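Local structure of geranyltranstransferase (Marinomonas sp. MED121, 4F62) at residues Q18-Q23 with F123-N128; H34-Y39 with I104-A109; I48-T53 with A69-L74; H78-I83 with A117-A122. The protein probably catalyses the head-to-tail condensation of allylic and homoallylic diphosphates into a longer prenyl diphosphate. All coordinates share one frame; numbering follows the deposited sequence.

Overall arrangement
The four contacts join helices of an all-helical isoprenoid synthase fold, and three of them, contacts 1, 2 and 4, use helix 108-126 or the turn leading into it. Contact 3 pairs helices 48-60 and 65-86 about 7 Å from the centre of the chain, whereas the centre of contact 2 lies about 22 Å out. Contacts 2, 3 and 4 are all nested inside the loop closed by contact 1. Contacts 3 and 4 follow one another along helix 65-86, their centres about 13 Å apart; contacts 2 and 4 interleave. Contacts 1, 2 and 4 also touch the second subunit, so the same helix serves both the fold and the dimer.

Contact 1: Q18-Q23 with F123-N128; sequences QYLEQQ and FELLSN
A single water molecule is gripped by Y19, L125 and N128, and so ties helix 5-23 to the C-terminal end of helix 108-126. It donates to L125 O at 2.7 Å, lies 2.8 Å from Y19 OH, and accepts from N128 ND2 at 3.1 Å. Y19 has its ring carbon CG anti to the backbone N (chi1 -178°), which brings the hydroxyl up to the water. The amide oxygen of N128, OD1, accepts from T130 N. Q23 OE1 also comes near N128 ND2, but the angle is too poor for a hydrogen bond, and the two amide planes are turned 48° apart. The apolar part centres on L125: its CD2 lies 3.6 Å from Q23 CB and 4.0 Å from Y19 CE2, while its CD1 is 4.2 Å from L20 CD2. Q23 bends at chi2 and lays CG over one face of the Y19 ring, toward the rim. Beyond the contact, E124 forms a salt bridge with R150 of the second subunit. With no direct hydrogen bond between the two segments, their polar link rests on the shared water beside an apolar patch centred on L125.

Contact 2: H34-Y39 with I104-A109; sequences HNAMRY and IQFDEA
The tightly packed, more buried part of this contact is where the F106 ring lies against A36. F106 CE2 comes to 3.5 Å from A36 CA, and A36 CB sits over one ring face in a CH-pi contact, 4.1 Å from the F106 ring centroid and 25° off its normal. The methyl is offset toward the rim, so it meets CE2 and CD2 more closely than the far side of the ring. A36 itself is buried, its methyl also touching T110 and A114 of helix 108-126. Y39 borders the same phenylalanine, with its CD2 4.0 Å from F106 CE2. A looser brush is that of N35 C, 4.1 Å from F106 CZ. The solvent side, close in distance but more exposed, is formed by Q105. A first torsion of 176° swings the Y39 ring away from its own backbone N and across the Q105 chain; Q105 CG lies 3.5 Å from Y39 CZ, with ring and amide planes 39° apart. The hydroxyl of Y39 is bonded to P100 O. A valine in place of Y39 would probably leave P100 O without this partner and Q105 without the ring beside its CB and CG. F106 is the first residue to leave helical geometry after helix 102-105, and D107, as N-cap, accepts from T110 N through OD1: a tight turn joins this short helix to helix 108-126, with F106 packed on helix 31-41, within the all-helical polyprenyl synthetase fold.

Contact 3: I48-T53 with A69-L74; sequences IRPMLT and ASAAAL
Van der Waals contact between small groups dominates, beginning with P50 against A71. Their CA atoms are only 4.3 Å apart; P50 CB lies 3.9 Å from A71 CB, and P50 CG reaches 3.5 Å from A71 O, so the backbones come close where the proline ring meets the alanine. T53 fills the next position: it directs CG2 to 3.9 Å from S70 CB, while its CB rests against the A71 methyl. At the other end, R49 CB lies 4.4 Å from L74 CB before the arginine chain turns away. This is a near-antiparallel helix pair, helix 48-60 with helix 65-86, whose short segments run at 159° with axes 8.3 Å apart, within the helical bundle of the polyprenyl synthetase family. No hydrogen bond joins the two segments. T53 OG1 donates to R49 O at 2.7 Å, from above the carbonyl plane, and T53 N reaches the same oxygen from its opposite face. With OG1 beside the backbone N (chi1 -51°), the threonine turns its hydroxyl back to its own helix and its methyl to the neighbour; OG1 nevertheless has L74 CD1 at 3.4 Å. S70 OG likewise bonds to L66 O. T53 OG1 also bonds weakly to S188 O of helix 170-194, which closes one flank with L184 and S188 on L74 and M191 on S70. R49 NH1 bonds to a glycerol, probably from the crystallisation liquor.

Contact 4: H78-I83 with A117-A122; sequences HAYSLI and ALQTFA
The Q119 chain runs along the Y80 ring in the same direction as the phenol, the amide plane turned only 17° from that of the ring it runs over. Q119 CB is the bump on the ring: it sits over one face, 4.1 Å from the Y80 ring centroid and 22° off the normal. CG of Q119 is anti to its backbone N and the chain runs extended from there, which carries NE2 along the ring to 3.6 Å from Y80 CZ. NE2 is not bonded to the hydroxyl; its bond goes to D116 O of the second subunit, and Q119 OE1 pairs with T120 OG1 of that subunit. At the base of the ring, Y80 CB meets L118 CB at 3.6 Å. The leucine then pushes CD1 between A79 and I83, one turn apart on the facing helix, touching I83 CD1 at 3.6 Å and A79 CB at 4.2 Å. The I83 chain stands nearly perpendicular to that of L118. A serine at Y80 would probably open a gap over Q119 CB and take away the surface that M153 and I154 pack on. The two segments run nearly antiparallel, at 167° with axes 8.5 Å apart. Helix 31-41 touches L118 through M37 and L41, helix 153-162 packs on Y80 through M153 and I154, and the second subunit lies against Q119.

Contact 1: Q18-Q23 with F123-N128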
loop_
_atom_site.group_PDB
_atom_site.type_symbol
_atom_site.label_atom_id
_atom_site.label_comp_id
_atom_site.label_asym_id
_atom_site.label_seq_id
_atom_site.Cartn_x
_atom_site.Cartn_y
_atom_site.Cartn_z
ATOM N N GLN A 18 3.865 1.081 -21.347
ATOM C CA GLN A 18 4.985 2.019 -21.422
ATOM C C GLN A 18 5.096 2.868 -20.157
ATOM O O GLN A 18 6.194 3.122 -19.664
ATOM C CB GLN A 18 4.844 2.944 -22.629
ATOM C CG GLN A 18 5.335 2.368 -23.935
ATOM C CD GLN A 18 5.131 3.338 -25.087
ATOM O OE1 GLN A 18 6.002 4.163 -25.380
ATOM N NE2 GLN A 18 3.967 3.260 -25.732
ATOM N N TYR A 19 3.961 3.317 -19.637
ATOM C CA TYR A 19 3.966 4.192 -18.472
ATOM C C TYR A 19 4.436 3.442 -17.223
ATOM O O TYR A 19 5.243 3.953 -16.453
ATOM C CB TYR A 19 2.568 4.770 -18.255
ATOM C CG TYR A 19 2.454 5.742 -17.108
ATOM C CD1 TYR A 19 2.782 7.082 -17.274
ATOM C CD2 TYR A 19 1.989 5.326 -15.866
ATOM C CE1 TYR A 19 2.658 7.979 -16.228
ATOM C CE2 TYR A 19 1.872 6.211 -14.810
ATOM C CZ TYR A 19 2.203 7.530 -14.992
ATOM O OH TYR A 19 2.081 8.419 -13.944
ATOM N N LEU A 20 3.932 2.227 -17.026
ATOM C CA LEU A 20 4.406 1.384 -15.928
ATOM C C LEU A 20 5.926 1.199 -16.013
ATOM O O LEU A 20 6.633 1.384 -15.021
ATOM C CB LEU A 20 3.694 0.022 -15.925
ATOM C CG LEU A 20 2.276 -0.000 -15.362
ATOM C CD1 LEU A 20 1.545 -1.261 -15.851
ATOM C CD2 LEU A 20 2.315 0.067 -13.819
ATOM N N GLU A 21 6.413 0.864 -17.210
ATOM C CA GLU A 21 7.833 0.656 -17.449
ATOM C C GLU A 21 8.655 1.882 -17.085
ATOM O O GLU A 21 9.704 1.768 -16.447
ATOM C CB GLU A 21 8.084 0.305 -18.924
ATOM C CG GLU A 21 8.692 -1.063 -19.140
ATOM C CD GLU A 21 10.055 -1.215 -18.489
ATOM O OE1 GLU A 21 10.321 -2.293 -17.909
ATOM O OE2 GLU A 21 10.863 -0.262 -18.563
ATOM N N GLN A 22 8.181 3.050 -17.506
ATOM C CA GLN A 22 8.881 4.297 -17.225
ATOM C C GLN A 22 8.889 4.586 -15.726
ATOM O O GLN A 22 9.925 4.923 -15.173
ATOM C CB GLN A 22 8.246 5.466 -17.988
ATOM C CG GLN A 22 8.547 5.480 -19.481
ATOM C CD GLN A 22 7.445 6.152 -20.300
ATOM O OE1 GLN A 22 6.471 6.679 -19.749
ATOM N NE2 GLN A 22 7.591 6.124 -21.624
ATOM N N GLN A 23 7.744 4.440 -15.063
ATOM C CA GLN A 23 7.666 4.787 -13.647
ATOM C C GLN A 23 8.408 3.805 -12.735
ATOM O O GLN A 23 8.891 4.193 -11.669
ATOM C CB GLN A 23 6.206 4.944 -13.198
ATOM C CG GLN A 23 5.454 6.010 -13.974
ATOM C CD GLN A 23 6.077 7.389 -13.803
ATOM O OE1 GLN A 23 6.410 7.796 -12.692
ATOM N NE2 GLN A 23 6.244 8.108 -14.910
ATOM N N PHE A 123 0.800 3.228 -4.733
ATOM C CA PHE A 123 0.714 4.503 -4.038
ATOM C C PHE A 123 1.814 5.446 -4.459
ATOM O O PHE A 123 1.641 6.664 -4.415
ATOM C CB PHE A 123 0.633 4.285 -2.521
ATOM C CG PHE A 123 -0.642 3.582 -2.104
ATOM C CD1 PHE A 123 -1.845 4.279 -2.047
ATOM C CD2 PHE A 123 -0.646 2.215 -1.820
ATOM C CE1 PHE A 123 -3.031 3.637 -1.678
ATOM C CE2 PHE A 123 -1.823 1.561 -1.452
ATOM C CZ PHE A 123 -3.023 2.277 -1.379
ATOM N N GLU A 124 2.938 4.889 -4.908
ATOM C CA GLU A 124 4.008 5.714 -5.450
ATOM C C GLU A 124 3.483 6.400 -6.713
ATOM O O GLU A 124 3.696 7.595 -6.924
ATOM C CB GLU A 124 5.241 4.859 -5.787
ATOM C CG GLU A 124 6.397 5.654 -6.435
ATOM C CD GLU A 124 7.599 4.772 -6.805
ATOM O OE1 GLU A 124 7.721 3.627 -6.291
ATOM O OE2 GLU A 124 8.425 5.220 -7.621
ATOM N N LEU A 125 2.791 5.627 -7.542
ATOM C CA LEU A 125 2.265 6.109 -8.829
ATOM C C LEU A 125 1.325 7.285 -8.610
ATOM O O LEU A 125 1.378 8.280 -9.333
ATOM C CB LEU A 125 1.521 4.970 -9.552
ATOM C CG LEU A 125 2.452 3.908 -10.159
ATOM C CD1 LEU A 125 1.725 2.629 -10.507
ATOM C CD2 LEU A 125 3.145 4.491 -11.397
ATOM N N LEU A 126 0.491 7.179 -7.579
ATOM C CA LEU A 126 -0.510 8.211 -7.285
ATOM C C LEU A 126 0.027 9.438 -6.550
ATOM O O LEU A 126 -0.663 10.456 -6.462
ATOM C CB LEU A 126 -1.697 7.617 -6.510
ATOM C CG LEU A 126 -2.621 6.707 -7.333
ATOM C CD1 LEU A 126 -3.748 6.137 -6.451
ATOM C CD2 LEU A 126 -3.208 7.502 -8.483
ATOM N N SER A 127 1.252 9.354 -6.031
ATOM C CA SER A 127 1.827 10.468 -5.280
ATOM C C SER A 127 3.111 10.994 -5.913
ATOM O O SER A 127 3.957 11.538 -5.232
ATOM C CB SER A 127 2.096 10.061 -3.833
ATOM O OG SER A 127 3.030 8.999 -3.781
ATOM N N ASN A 128 3.237 10.831 -7.222
ATOM C CA ASN A 128 4.386 11.313 -7.978
ATOM C C ASN A 128 4.475 12.844 -7.893
ATOM O O ASN A 128 3.475 13.532 -8.112
ATOM C CB ASN A 128 4.195 10.863 -9.432
ATOM C CG ASN A 128 5.411 11.117 -10.315
ATOM O OD1 ASN A 128 6.162 12.080 -10.125
ATOM N ND2 ASN A 128 5.591 10.251 -11.319
HETATM O O HOH W 1 3.136 8.341 -11.365
#

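Contact 2: H34-Y39 with I104-A109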
loop_
_atom_site.group_PDB
_atom_site.type_symbol
_atom_site.label_atom_id
_atom_site.label_comp_id
_atom_site.label_asym_id
_atom_site.label_seq_id
_atom_site.Cartn_x
_atom_site.Cartn_y
_atom_site.Cartn_z
ATOM N N HIS A 34 12.903 -5.894 -8.465
ATOM C CA HIS A 34 12.300 -5.353 -9.675
ATOM C C HIS A 34 12.103 -6.441 -10.721
ATOM O O HIS A 34 11.133 -6.410 -11.477
ATOM C CB HIS A 34 13.165 -4.231 -10.255
ATOM C CG HIS A 34 13.032 -2.928 -9.509
ATOM N ND1 HIS A 34 13.951 -1.910 -9.658
ATOM C CD2 HIS A 34 12.103 -2.484 -8.649
ATOM C CE1 HIS A 34 13.585 -0.883 -8.899
ATOM N NE2 HIS A 34 12.462 -1.211 -8.275
ATOM N N ASN A 35 13.037 -7.385 -10.784
ATOM C CA ASN A 35 12.893 -8.507 -11.706
ATOM C C ASN A 35 11.592 -9.259 -11.453
ATOM O O ASN A 35 10.815 -9.490 -12.376
ATOM C CB ASN A 35 14.098 -9.437 -11.613
ATOM C CG ASN A 35 15.326 -8.849 -12.277
ATOM O OD1 ASN A 35 15.213 -7.944 -13.115
ATOM N ND2 ASN A 35 16.506 -9.358 -11.916
ATOM N N ALA A 36 11.336 -9.592 -10.190
ATOM C CA ALA A 36 10.112 -10.286 -9.816
ATOM C C ALA A 36 8.877 -9.422 -10.063
ATOM O O ALA A 36 7.855 -9.915 -10.546
ATOM C CB ALA A 36 10.173 -10.720 -8.364
ATOM N N MET A 37 8.971 -8.136 -9.728
ATOM C CA MET A 37 7.871 -7.202 -9.946
ATOM C C MET A 37 7.506 -7.131 -11.413
ATOM O O MET A 37 6.331 -7.198 -11.773
ATOM C CB MET A 37 8.232 -5.798 -9.446
ATOM C CG MET A 37 8.151 -5.626 -7.934
ATOM S SD MET A 37 8.782 -4.014 -7.398
ATOM C CE MET A 37 7.335 -2.971 -7.599
ATOM N N ARG A 38 8.522 -6.995 -12.259
ATOM C CA ARG A 38 8.319 -6.884 -13.699
ATOM C C ARG A 38 7.769 -8.170 -14.304
ATOM O O ARG A 38 6.941 -8.126 -15.215
ATOM C CB ARG A 38 9.625 -6.496 -14.406
ATOM C CG ARG A 38 10.045 -5.046 -14.174
ATOM C CD ARG A 38 11.223 -4.647 -15.049
ATOM N NE ARG A 38 11.592 -3.245 -14.852
ATOM C CZ ARG A 38 12.694 -2.834 -14.226
ATOM N NH1 ARG A 38 12.935 -1.535 -14.093
ATOM N NH2 ARG A 38 13.560 -3.717 -13.745
ATOM N N TYR A 39 8.242 -9.309 -13.806
ATOM C CA TYR A 39 7.796 -10.611 -14.303
ATOM C C TYR A 39 6.282 -10.731 -14.134
ATOM O O TYR A 39 5.595 -11.261 -14.995
ATOM C CB TYR A 39 8.515 -11.764 -13.588
ATOM C CG TYR A 39 8.010 -13.128 -14.005
ATOM C CD1 TYR A 39 8.152 -13.566 -15.318
ATOM C CD2 TYR A 39 7.388 -13.975 -13.093
ATOM C CE1 TYR A 39 7.690 -14.810 -15.716
ATOM C CE2 TYR A 39 6.919 -15.227 -13.483
ATOM C CZ TYR A 39 7.075 -15.636 -14.798
ATOM O OH TYR A 39 6.620 -16.871 -15.207
ATOM N N ILE A 104 6.700 -19.954 -8.390
ATOM C CA ILE A 104 7.285 -21.088 -9.114
ATOM C C ILE A 104 8.578 -20.675 -9.819
ATOM O O ILE A 104 9.623 -21.312 -9.649
ATOM C CB ILE A 104 6.304 -21.684 -10.168
ATOM C CG1 ILE A 104 5.147 -22.418 -9.482
ATOM C CG2 ILE A 104 7.035 -22.616 -11.135
ATOM C CD1 ILE A 104 5.564 -23.278 -8.304
ATOM N N GLN A 105 8.496 -19.609 -10.612
ATOM C CA GLN A 105 9.661 -19.063 -11.306
ATOM C C GLN A 105 10.743 -18.586 -10.338
ATOM O O GLN A 105 11.933 -18.827 -10.557
ATOM C CB GLN A 105 9.239 -17.927 -12.241
ATOM C CG GLN A 105 8.862 -18.395 -13.634
ATOM C CD GLN A 105 10.012 -18.273 -14.617
ATOM O OE1 GLN A 105 11.040 -17.664 -14.315
ATOM N NE2 GLN A 105 9.841 -18.847 -15.806
ATOM N N PHE A 106 10.324 -17.904 -9.274
ATOM C CA PHE A 106 11.237 -17.526 -8.198
ATOM C C PHE A 106 11.040 -18.448 -7.001
ATOM O O PHE A 106 11.171 -19.668 -7.119
ATOM C CB PHE A 106 11.023 -16.066 -7.794
ATOM C CG PHE A 106 11.304 -15.096 -8.899
ATOM C CD1 PHE A 106 12.611 -14.778 -9.238
ATOM C CD2 PHE A 106 10.267 -14.513 -9.610
ATOM C CE1 PHE A 106 12.879 -13.891 -10.263
ATOM C CE2 PHE A 106 10.529 -13.628 -10.639
ATOM C CZ PHE A 106 11.837 -13.314 -10.964
ATOM N N ASP A 107 10.740 -17.865 -5.849
ATOM C CA ASP A 107 10.327 -18.654 -4.699
ATOM C C ASP A 107 9.179 -17.956 -3.997
ATOM O O ASP A 107 8.785 -16.853 -4.380
ATOM C CB ASP A 107 11.496 -18.931 -3.743
ATOM C CG ASP A 107 12.267 -17.682 -3.378
ATOM O OD1 ASP A 107 11.642 -16.678 -2.976
ATOM O OD2 ASP A 107 13.511 -17.706 -3.493
ATOM N N GLU A 108 8.641 -18.610 -2.973
ATOM C CA GLU A 108 7.507 -18.081 -2.230
ATOM C C GLU A 108 7.865 -16.765 -1.527
ATOM O O GLU A 108 7.084 -15.809 -1.534
ATOM C CB GLU A 108 7.041 -19.125 -1.218
ATOM C CG GLU A 108 5.666 -18.877 -0.637
ATOM C CD GLU A 108 5.208 -20.024 0.239
ATOM O OE1 GLU A 108 5.588 -21.182 -0.052
ATOM O OE2 GLU A 108 4.475 -19.766 1.220
ATOM N N ALA A 109 9.047 -16.720 -0.922
ATOM C CA ALA A 109 9.490 -15.518 -0.219
ATOM C C ALA A 109 9.546 -14.315 -1.172
ATOM O O ALA A 109 9.106 -13.208 -0.837
ATOM C CB ALA A 109 10.839 -15.761 0.417
#

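Contact 3: I48-T53 with A69-L74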
loop_
_atom_site.group_PDB
_atom_site.type_symbol
_atom_site.label_atom_id
_atom_site.label_comp_id
_atom_site.label_asym_id
_atom_site.label_seq_id
_atom_site.Cartn_x
_atom_site.Cartn_y
_atom_site.Cartn_z
ATOM N N ILE A 48 -7.735 -4.877 -18.331
ATOM C CA ILE A 48 -9.141 -4.497 -18.245
ATOM C C ILE A 48 -9.330 -3.249 -17.390
ATOM O O ILE A 48 -10.057 -2.322 -17.758
ATOM C CB ILE A 48 -9.952 -5.607 -17.586
ATOM C CG1 ILE A 48 -9.917 -6.868 -18.446
ATOM C CG2 ILE A 48 -11.364 -5.147 -17.337
ATOM C CD1 ILE A 48 -10.424 -6.661 -19.810
ATOM N N ARG A 49 -8.671 -3.220 -16.241
ATOM C CA ARG A 49 -8.842 -2.083 -15.340
ATOM C C ARG A 49 -8.251 -0.781 -15.896
ATOM O O ARG A 49 -8.909 0.264 -15.860
ATOM C CB ARG A 49 -8.357 -2.435 -13.922
ATOM C CG ARG A 49 -9.260 -3.518 -13.292
ATOM C CD ARG A 49 -8.602 -4.288 -12.143
ATOM N NE ARG A 49 -9.376 -5.494 -11.805
ATOM C CZ ARG A 49 -9.387 -6.613 -12.529
ATOM N NH1 ARG A 49 -8.665 -6.695 -13.644
ATOM N NH2 ARG A 49 -10.117 -7.653 -12.138
ATOM N N PRO A 50 -7.012 -0.825 -16.413
ATOM C CA PRO A 50 -6.603 0.366 -17.174
ATOM C C PRO A 50 -7.568 0.763 -18.306
ATOM O O PRO A 50 -7.889 1.951 -18.416
ATOM C CB PRO A 50 -5.238 -0.038 -17.734
ATOM C CG PRO A 50 -4.657 -0.876 -16.610
ATOM C CD PRO A 50 -5.860 -1.696 -16.104
ATOM N N MET A 51 -8.030 -0.185 -19.116
ATOM C CA MET A 51 -8.958 0.160 -20.195
ATOM C C MET A 51 -10.205 0.898 -19.691
ATOM O O MET A 51 -10.604 1.906 -20.264
ATOM C CB MET A 51 -9.342 -1.079 -21.018
ATOM C CG MET A 51 -8.164 -1.652 -21.794
ATOM S SD MET A 51 -8.593 -2.897 -23.030
ATOM C CE MET A 51 -9.148 -4.218 -21.965
ATOM N N LEU A 52 -10.811 0.403 -18.614
ATOM C CA LEU A 52 -11.964 1.071 -18.013
ATOM C C LEU A 52 -11.610 2.475 -17.540
ATOM O O LEU A 52 -12.406 3.400 -17.681
ATOM C CB LEU A 52 -12.478 0.275 -16.809
ATOM C CG LEU A 52 -13.219 -1.025 -17.122
ATOM C CD1 LEU A 52 -13.437 -1.797 -15.824
ATOM C CD2 LEU A 52 -14.553 -0.738 -17.822
ATOM N N THR A 53 -10.422 2.631 -16.962
ATOM C CA THR A 53 -9.987 3.930 -16.448
ATOM C C THR A 53 -9.871 4.954 -17.571
ATOM O O THR A 53 -10.392 6.076 -17.474
ATOM C CB THR A 53 -8.638 3.808 -15.723
ATOM O OG1 THR A 53 -8.723 2.743 -14.766
ATOM C CG2 THR A 53 -8.277 5.120 -14.990
ATOM N N ALA A 69 -1.628 7.682 -13.983
ATOM C CA ALA A 69 -1.283 7.253 -12.624
ATOM C C ALA A 69 -2.331 6.299 -12.045
ATOM O O ALA A 69 -2.001 5.290 -11.403
ATOM C CB ALA A 69 -1.091 8.468 -11.715
ATOM N N SER A 70 -3.604 6.590 -12.285
ATOM C CA SER A 70 -4.671 5.710 -11.782
ATOM C C SER A 70 -4.673 4.349 -12.455
ATOM O O SER A 70 -4.811 3.301 -11.787
ATOM C CB SER A 70 -6.042 6.362 -11.984
ATOM O OG SER A 70 -6.112 7.619 -11.320
ATOM N N ALA A 71 -4.563 4.361 -13.784
ATOM C CA ALA A 71 -4.640 3.123 -14.537
ATOM C C ALA A 71 -3.492 2.242 -14.096
ATOM O O ALA A 71 -3.673 1.052 -13.851
ATOM C CB ALA A 71 -4.558 3.398 -16.040
ATOM N N ALA A 72 -2.312 2.848 -13.963
ATOM C CA ALA A 72 -1.115 2.111 -13.573
ATOM C C ALA A 72 -1.216 1.615 -12.133
ATOM O O ALA A 72 -0.817 0.487 -11.838
ATOM C CB ALA A 72 0.124 2.992 -13.742
ATOM N N ALA A 73 -1.753 2.454 -11.240
ATOM C CA ALA A 73 -1.909 2.079 -9.832
ATOM C C ALA A 73 -2.876 0.917 -9.694
ATOM O O ALA A 73 -2.618 -0.038 -8.952
ATOM C CB ALA A 73 -2.398 3.260 -8.983
ATOM N N LEU A 74 -3.997 1.007 -10.401
ATOM C CA LEU A 74 -4.997 -0.062 -10.369
ATOM C C LEU A 74 -4.410 -1.367 -10.906
ATOM O O LEU A 74 -4.656 -2.444 -10.359
ATOM C CB LEU A 74 -6.225 0.337 -11.199
ATOM C CG LEU A 74 -7.090 1.403 -10.518
ATOM C CD1 LEU A 74 -7.921 2.129 -11.549
ATOM C CD2 LEU A 74 -7.993 0.755 -9.486
#

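Contact 4: H78-I83 with A117-A122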
loop_
_atom_site.group_PDB
_atom_site.type_symbol
_atom_site.label_atom_id
_atom_site.label_comp_id
_atom_site.label_asym_id
_atom_site.label_seq_id
_atom_site.Cartn_x
_atom_site.Cartn_y
_atom_site.Cartn_z
ATOM N N HIS A 78 -3.957 -4.864 -8.802
ATOM C CA HIS A 78 -4.467 -6.098 -9.383
ATOM C C HIS A 78 -3.344 -7.134 -9.480
ATOM O O HIS A 78 -3.515 -8.297 -9.078
ATOM C CB HIS A 78 -5.076 -5.807 -10.759
ATOM C CG HIS A 78 -5.567 -7.026 -11.477
ATOM N ND1 HIS A 78 -6.505 -7.882 -10.937
ATOM C CD2 HIS A 78 -5.247 -7.530 -12.688
ATOM C CE1 HIS A 78 -6.739 -8.867 -11.788
ATOM N NE2 HIS A 78 -5.989 -8.674 -12.865
ATOM N N ALA A 79 -2.186 -6.706 -9.978
ATOM C CA ALA A 79 -1.052 -7.622 -10.141
ATOM C C ALA A 79 -0.558 -8.160 -8.800
ATOM O O ALA A 79 -0.249 -9.347 -8.679
ATOM C CB ALA A 79 0.102 -6.954 -10.917
ATOM N N TYR A 80 -0.481 -7.292 -7.796
ATOM C CA TYR A 80 -0.081 -7.746 -6.468
ATOM C C TYR A 80 -1.061 -8.781 -5.946
ATOM O O TYR A 80 -0.651 -9.831 -5.423
ATOM C CB TYR A 80 0.108 -6.561 -5.499
ATOM C CG TYR A 80 -0.810 -6.499 -4.282
ATOM C CD1 TYR A 80 -0.725 -7.434 -3.248
ATOM C CD2 TYR A 80 -1.723 -5.459 -4.141
ATOM C CE1 TYR A 80 -1.562 -7.354 -2.135
ATOM C CE2 TYR A 80 -2.552 -5.368 -3.033
ATOM C CZ TYR A 80 -2.471 -6.313 -2.037
ATOM O OH TYR A 80 -3.307 -6.209 -0.941
ATOM N N SER A 81 -2.353 -8.504 -6.095
ATOM C CA SER A 81 -3.362 -9.431 -5.579
ATOM C C SER A 81 -3.276 -10.817 -6.218
ATOM O O SER A 81 -3.550 -11.814 -5.554
ATOM C CB SER A 81 -4.771 -8.870 -5.761
ATOM O OG SER A 81 -5.180 -8.979 -7.107
ATOM N N LEU A 82 -2.909 -10.878 -7.499
ATOM C CA LEU A 82 -2.760 -12.161 -8.192
ATOM C C LEU A 82 -1.572 -12.969 -7.658
ATOM O O LEU A 82 -1.663 -14.187 -7.501
ATOM C CB LEU A 82 -2.613 -11.949 -9.706
ATOM C CG LEU A 82 -3.819 -11.330 -10.426
ATOM C CD1 LEU A 82 -3.518 -11.072 -11.906
ATOM C CD2 LEU A 82 -5.030 -12.244 -10.288
ATOM N N ILE A 83 -0.455 -12.296 -7.389
ATOM C CA ILE A 83 0.725 -12.974 -6.863
ATOM C C ILE A 83 0.405 -13.590 -5.511
ATOM O O ILE A 83 0.629 -14.780 -5.275
ATOM C CB ILE A 83 1.899 -11.990 -6.664
ATOM C CG1 ILE A 83 2.326 -11.381 -7.998
ATOM C CG2 ILE A 83 3.085 -12.700 -6.037
ATOM C CD1 ILE A 83 3.415 -10.330 -7.830
ATOM N N ALA A 117 5.553 -5.042 -2.544
ATOM C CA ALA A 117 6.173 -3.901 -3.210
ATOM C C ALA A 117 5.276 -3.357 -4.315
ATOM O O ALA A 117 5.264 -2.161 -4.574
ATOM C CB ALA A 117 7.529 -4.290 -3.775
ATOM N N LEU A 118 4.535 -4.235 -4.981
ATOM C CA LEU A 118 3.613 -3.762 -6.007
ATOM C C LEU A 118 2.492 -2.944 -5.391
ATOM O O LEU A 118 2.011 -1.996 -6.010
ATOM C CB LEU A 118 3.047 -4.914 -6.840
ATOM C CG LEU A 118 3.986 -5.413 -7.958
ATOM C CD1 LEU A 118 3.508 -6.749 -8.519
ATOM C CD2 LEU A 118 4.077 -4.397 -9.084
ATOM N N GLN A 119 2.064 -3.297 -4.177
ATOM C CA GLN A 119 1.088 -2.442 -3.498
ATOM C C GLN A 119 1.675 -1.054 -3.210
ATOM O O GLN A 119 1.027 -0.035 -3.466
ATOM C CB GLN A 119 0.512 -3.054 -2.199
ATOM C CG GLN A 119 -0.329 -2.004 -1.475
ATOM C CD GLN A 119 -1.164 -2.510 -0.298
ATOM O OE1 GLN A 119 -1.962 -1.748 0.251
ATOM N NE2 GLN A 119 -0.974 -3.775 0.105
ATOM N N THR A 120 2.901 -1.000 -2.694
ATOM C CA THR A 120 3.493 0.303 -2.386
ATOM C C THR A 120 3.703 1.095 -3.676
ATOM O O THR A 120 3.616 2.321 -3.684
ATOM C CB THR A 120 4.857 0.170 -1.694
ATOM O OG1 THR A 120 4.773 -0.816 -0.661
ATOM C CG2 THR A 120 5.300 1.527 -1.106
ATOM N N PHE A 121 4.009 0.396 -4.765
ATOM C CA PHE A 121 4.251 1.068 -6.042
ATOM C C PHE A 121 2.958 1.750 -6.531
ATOM O O PHE A 121 3.007 2.813 -7.149
ATOM C CB PHE A 121 4.775 0.050 -7.056
ATOM C CG PHE A 121 5.072 0.626 -8.414
ATOM C CD1 PHE A 121 5.961 1.675 -8.556
ATOM C CD2 PHE A 121 4.489 0.077 -9.558
ATOM C CE1 PHE A 121 6.257 2.203 -9.811
ATOM C CE2 PHE A 121 4.782 0.597 -10.828
ATOM C CZ PHE A 121 5.661 1.660 -10.952
ATOM N N ALA A 122 1.805 1.142 -6.251
ATOM C CA ALA A 122 0.530 1.753 -6.626
ATOM C C ALA A 122 0.407 3.129 -5.995
ATOM O O ALA A 122 -0.006 4.094 -6.636
ATOM C CB ALA A 122 -0.627 0.882 -6.197
#